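Long-range contact in ribulose-bisphosphate carboxylase (Alicyclobacillus acidocaldarius subsp. acidocaldarius, PDB 4NAS), which belongs to the RuBisCO large-chain family, pairing an N-terminal domain with a TIM-barrel domain that holds a calcium site: residues Arg20-Lys25 and Asp71-Ala76. Sequence-based numbering, arbitrary orientation.
Sequences RDRKDK and DGDVVA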
ATOM      1  N   ARG B  20      -0.976 -14.696 -17.072  1.00 25.59           N
ATOM      2  CA  ARG B  20      -1.165 -16.050 -17.591  1.00 37.65           C
ATOM      3  C   ARG B  20      -2.650 -16.284 -17.870  1.00 38.08           C
ATOM      4  O   ARG B  20      -3.499 -15.921 -17.060  1.00 31.77           O
ATOM      5  CB  ARG B  20      -0.639 -17.080 -16.589  1.00 29.18           C
ATOM      6  CG  ARG B  20      -0.872 -18.518 -16.994  1.00 31.90           C
ATOM      7  CD  ARG B  20      -0.212 -19.478 -16.023  1.00 38.86           C
ATOM      8  NE  ARG B  20      -0.441 -20.868 -16.411  1.00 47.07           N
ATOM      9  CZ  ARG B  20       0.474 -21.835 -16.343  1.00 47.39           C
ATOM     10  NH1 ARG B  20       1.698 -21.568 -15.908  1.00 42.51           N
ATOM     11  NH2 ARG B  20       0.167 -23.071 -16.725  1.00 45.31           N
ATOM     12  N   ASP B  21      -2.968 -16.881 -19.015  1.00 38.38           N
ATOM     13  CA  ASP B  21      -4.359 -17.168 -19.350  1.00 35.97           C
ATOM     14  C   ASP B  21      -4.407 -18.086 -20.555  1.00 43.50           C
ATOM     15  O   ASP B  21      -3.376 -18.609 -20.978  1.00 46.56           O
ATOM     16  CB  ASP B  21      -5.124 -15.879 -19.649  1.00 37.53           C
ATOM     17  CG  ASP B  21      -6.593 -15.964 -19.264  1.00 41.93           C
ATOM     18  OD1 ASP B  21      -7.210 -17.031 -19.458  1.00 43.25           O
ATOM     19  OD2 ASP B  21      -7.134 -14.950 -18.764  1.00 43.92           O
ATOM     20  N   ARG B  22      -5.601 -18.294 -21.101  1.00 47.10           N
ATOM     21  CA  ARG B  22      -5.745 -19.083 -22.320  1.00 52.79           C
ATOM     22  C   ARG B  22      -5.743 -18.165 -23.539  1.00 54.19           C
ATOM     23  O   ARG B  22      -6.237 -17.034 -23.480  1.00 51.86           O
ATOM     24  CB  ARG B  22      -7.013 -19.937 -22.282  1.00 57.54           C
ATOM     25  CG  ARG B  22      -7.066 -20.876 -21.098  1.00 59.63           C
ATOM     26  CD  ARG B  22      -7.982 -22.066 -21.353  1.00 67.90           C
ATOM     27  NE  ARG B  22      -7.480 -22.950 -22.405  1.00 68.54           N
ATOM     28  CZ  ARG B  22      -6.447 -23.775 -22.262  1.00 66.72           C
ATOM     29  NH1 ARG B  22      -6.066 -24.544 -23.273  1.00 66.89           N
ATOM     30  NH2 ARG B  22      -5.785 -23.826 -21.110  1.00 65.11           N
ATOM     31  N   LYS B  23      -5.177 -18.658 -24.637  1.00 53.96           N
ATOM     32  CA  LYS B  23      -4.951 -17.842 -25.826  1.00 53.60           C
ATOM     33  C   LYS B  23      -6.204 -17.178 -26.398  1.00 51.64           C
ATOM     34  O   LYS B  23      -6.176 -15.998 -26.764  1.00 51.79           O
ATOM     35  CB  LYS B  23      -4.272 -18.671 -26.914  1.00 58.18           C
ATOM     36  CG  LYS B  23      -2.773 -18.469 -27.008  1.00 59.06           C
ATOM     37  CD  LYS B  23      -2.233 -19.182 -28.240  1.00 63.33           C
ATOM     38  CE  LYS B  23      -2.957 -18.722 -29.498  1.00 66.65           C
ATOM     39  NZ  LYS B  23      -2.596 -19.548 -30.686  1.00 73.10           N
ATOM     40  N   ASP B  24      -7.304 -17.924 -26.460  1.00 49.65           N
ATOM     41  CA  ASP B  24      -8.509 -17.437 -27.130  1.00 54.53           C
ATOM     42  C   ASP B  24      -9.359 -16.514 -26.259  1.00 56.80           C
ATOM     43  O   ASP B  24     -10.425 -16.055 -26.680  1.00 60.93           O
ATOM     44  CB  ASP B  24      -9.351 -18.607 -27.635  1.00 61.67           C
ATOM     45  CG  ASP B  24      -9.691 -19.595 -26.535  1.00 68.89           C
ATOM     46  OD1 ASP B  24      -9.016 -19.580 -25.481  1.00 64.94           O
ATOM     47  OD2 ASP B  24     -10.631 -20.393 -26.735  1.00 79.47           O
ATOM     48  N   LYS B  25      -8.878 -16.235 -25.053  1.00 48.92           N
ATOM     49  CA  LYS B  25      -9.596 -15.382 -24.123  1.00 43.33           C
ATOM     50  C   LYS B  25      -8.931 -14.022 -24.059  1.00 43.06           C
ATOM     51  O   LYS B  25      -9.537 -13.050 -23.612  1.00 39.32           O
ATOM     52  CB  LYS B  25      -9.607 -16.008 -22.726  1.00 40.90           C
ATOM     53  CG  LYS B  25     -10.050 -17.461 -22.698  1.00 41.00           C
ATOM     54  N   ASP B  71       0.261 -27.187 -21.002  1.00 47.11           N
ATOM     55  CA  ASP B  71      -1.099 -27.328 -20.486  1.00 50.35           C
ATOM     56  C   ASP B  71      -2.092 -26.382 -21.177  1.00 49.06           C
ATOM     57  O   ASP B  71      -3.258 -26.311 -20.794  1.00 51.21           O
ATOM     58  CB  ASP B  71      -1.152 -27.197 -18.956  1.00 54.33           C
ATOM     59  CG  ASP B  71      -0.750 -25.820 -18.455  1.00 62.00           C
ATOM     60  OD1 ASP B  71      -0.702 -24.858 -19.252  1.00 60.98           O
ATOM     61  OD2 ASP B  71      -0.502 -25.698 -17.235  1.00 67.47           O
ATOM     62  N   GLY B  72      -1.618 -25.652 -22.185  1.00 47.76           N
ATOM     63  CA  GLY B  72      -2.485 -24.819 -23.003  1.00 42.67           C
ATOM     64  C   GLY B  72      -2.538 -23.370 -22.554  1.00 41.82           C
ATOM     65  O   GLY B  72      -3.091 -22.516 -23.254  1.00 42.92           O
ATOM     66  N   ASP B  73      -1.961 -23.084 -21.391  1.00 39.20           N
ATOM     67  CA  ASP B  73      -1.896 -21.713 -20.903  1.00 35.97           C
ATOM     68  C   ASP B  73      -0.859 -20.912 -21.670  1.00 39.92           C
ATOM     69  O   ASP B  73       0.136 -21.452 -22.166  1.00 41.30           O
ATOM     70  CB  ASP B  73      -1.540 -21.675 -19.414  1.00 37.88           C
ATOM     71  CG  ASP B  73      -2.729 -21.940 -18.517  1.00 43.29           C
ATOM     72  OD1 ASP B  73      -3.833 -22.225 -19.029  1.00 42.49           O
ATOM     73  OD2 ASP B  73      -2.550 -21.872 -17.286  1.00 46.03           O
ATOM     74  N   VAL B  74      -1.087 -19.606 -21.741  1.00 31.77           N
ATOM     75  CA  VAL B  74      -0.145 -18.705 -22.366  1.00 33.45           C
ATOM     76  C   VAL B  74       0.357 -17.692 -21.323  1.00 34.15           C
ATOM     77  O   VAL B  74      -0.352 -17.363 -20.366  1.00 28.01           O
ATOM     78  CB  VAL B  74      -0.817 -17.988 -23.565  1.00 50.53           C
ATOM     79  CG1 VAL B  74      -1.783 -16.909 -23.096  1.00 52.13           C
ATOM     80  CG2 VAL B  74       0.205 -17.393 -24.461  1.00 55.80           C
ATOM     81  N   VAL B  75       1.590 -17.231 -21.469  1.00 29.13           N
ATOM     82  CA  VAL B  75       1.998 -16.034 -20.744  1.00 30.63           C
ATOM     83  C   VAL B  75       2.063 -14.927 -21.772  1.00 31.59           C
ATOM     84  O   VAL B  75       2.669 -15.082 -22.829  1.00 33.26           O
ATOM     85  CB  VAL B  75       3.331 -16.184 -20.006  1.00 27.01           C
ATOM     86  CG1 VAL B  75       3.798 -14.831 -19.467  1.00 32.09           C
ATOM     87  CG2 VAL B  75       3.180 -17.169 -18.865  1.00 33.66           C
ATOM     88  N   ALA B  76       1.397 -13.821 -21.477  1.00 27.75           N
ATOM     89  CA  ALA B  76       1.305 -12.741 -22.434  1.00 27.51           C
ATOM     90  C   ALA B  76       1.487 -11.386 -21.783  1.00 29.04           C
ATOM     91  O   ALA B  76       1.347 -11.233 -20.556  1.00 27.03           O
ATOM     92  CB  ALA B  76      -0.031 -12.802 -23.169  1.00 28.18           C
TER
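R20 leaves the sheet on the face it shares with V75, and its extended chain, CG anti to the backbone N (chi1 176°), carries the guanidinium to D73 and D71. Its NE gives D73 OD2 a very short, nearly straight hydrogen bond (2.5 Å, 164°), while NH2 adds a weak one to the same oxygen. NH2 also forms a salt bridge with D71 OD2, 2.8 Å away at the guanidinium edge. D71 OD1 accepts from D73 N, two residues on, at 3.1 Å: an Asx turn. D21 and V74 are an antiparallel hydrogen-bonded pair: D21 N to V74 O measures 3.0 Å, and V74 N to D21 O 2.6 Å. At R22 the chain bends at chi3 (66°), bringing NH2 within 3.3 Å of D73 OD1, so D73 bridges two arginines; one guanidinium face lies over G72 O. The K23 side chain crosses V74 at about a right angle, its CG 4.0 Å from V74 CB. The contact lies where strand 12-22 ends and 73-83 begins in the N-terminal domain's sheet, 12-22 lying between 73-83 and 108-114. Helix 26-36 follows, its L26 touching V74 and its R29 salt-bridged to D21, while V65 of strand 59-68 meets V74.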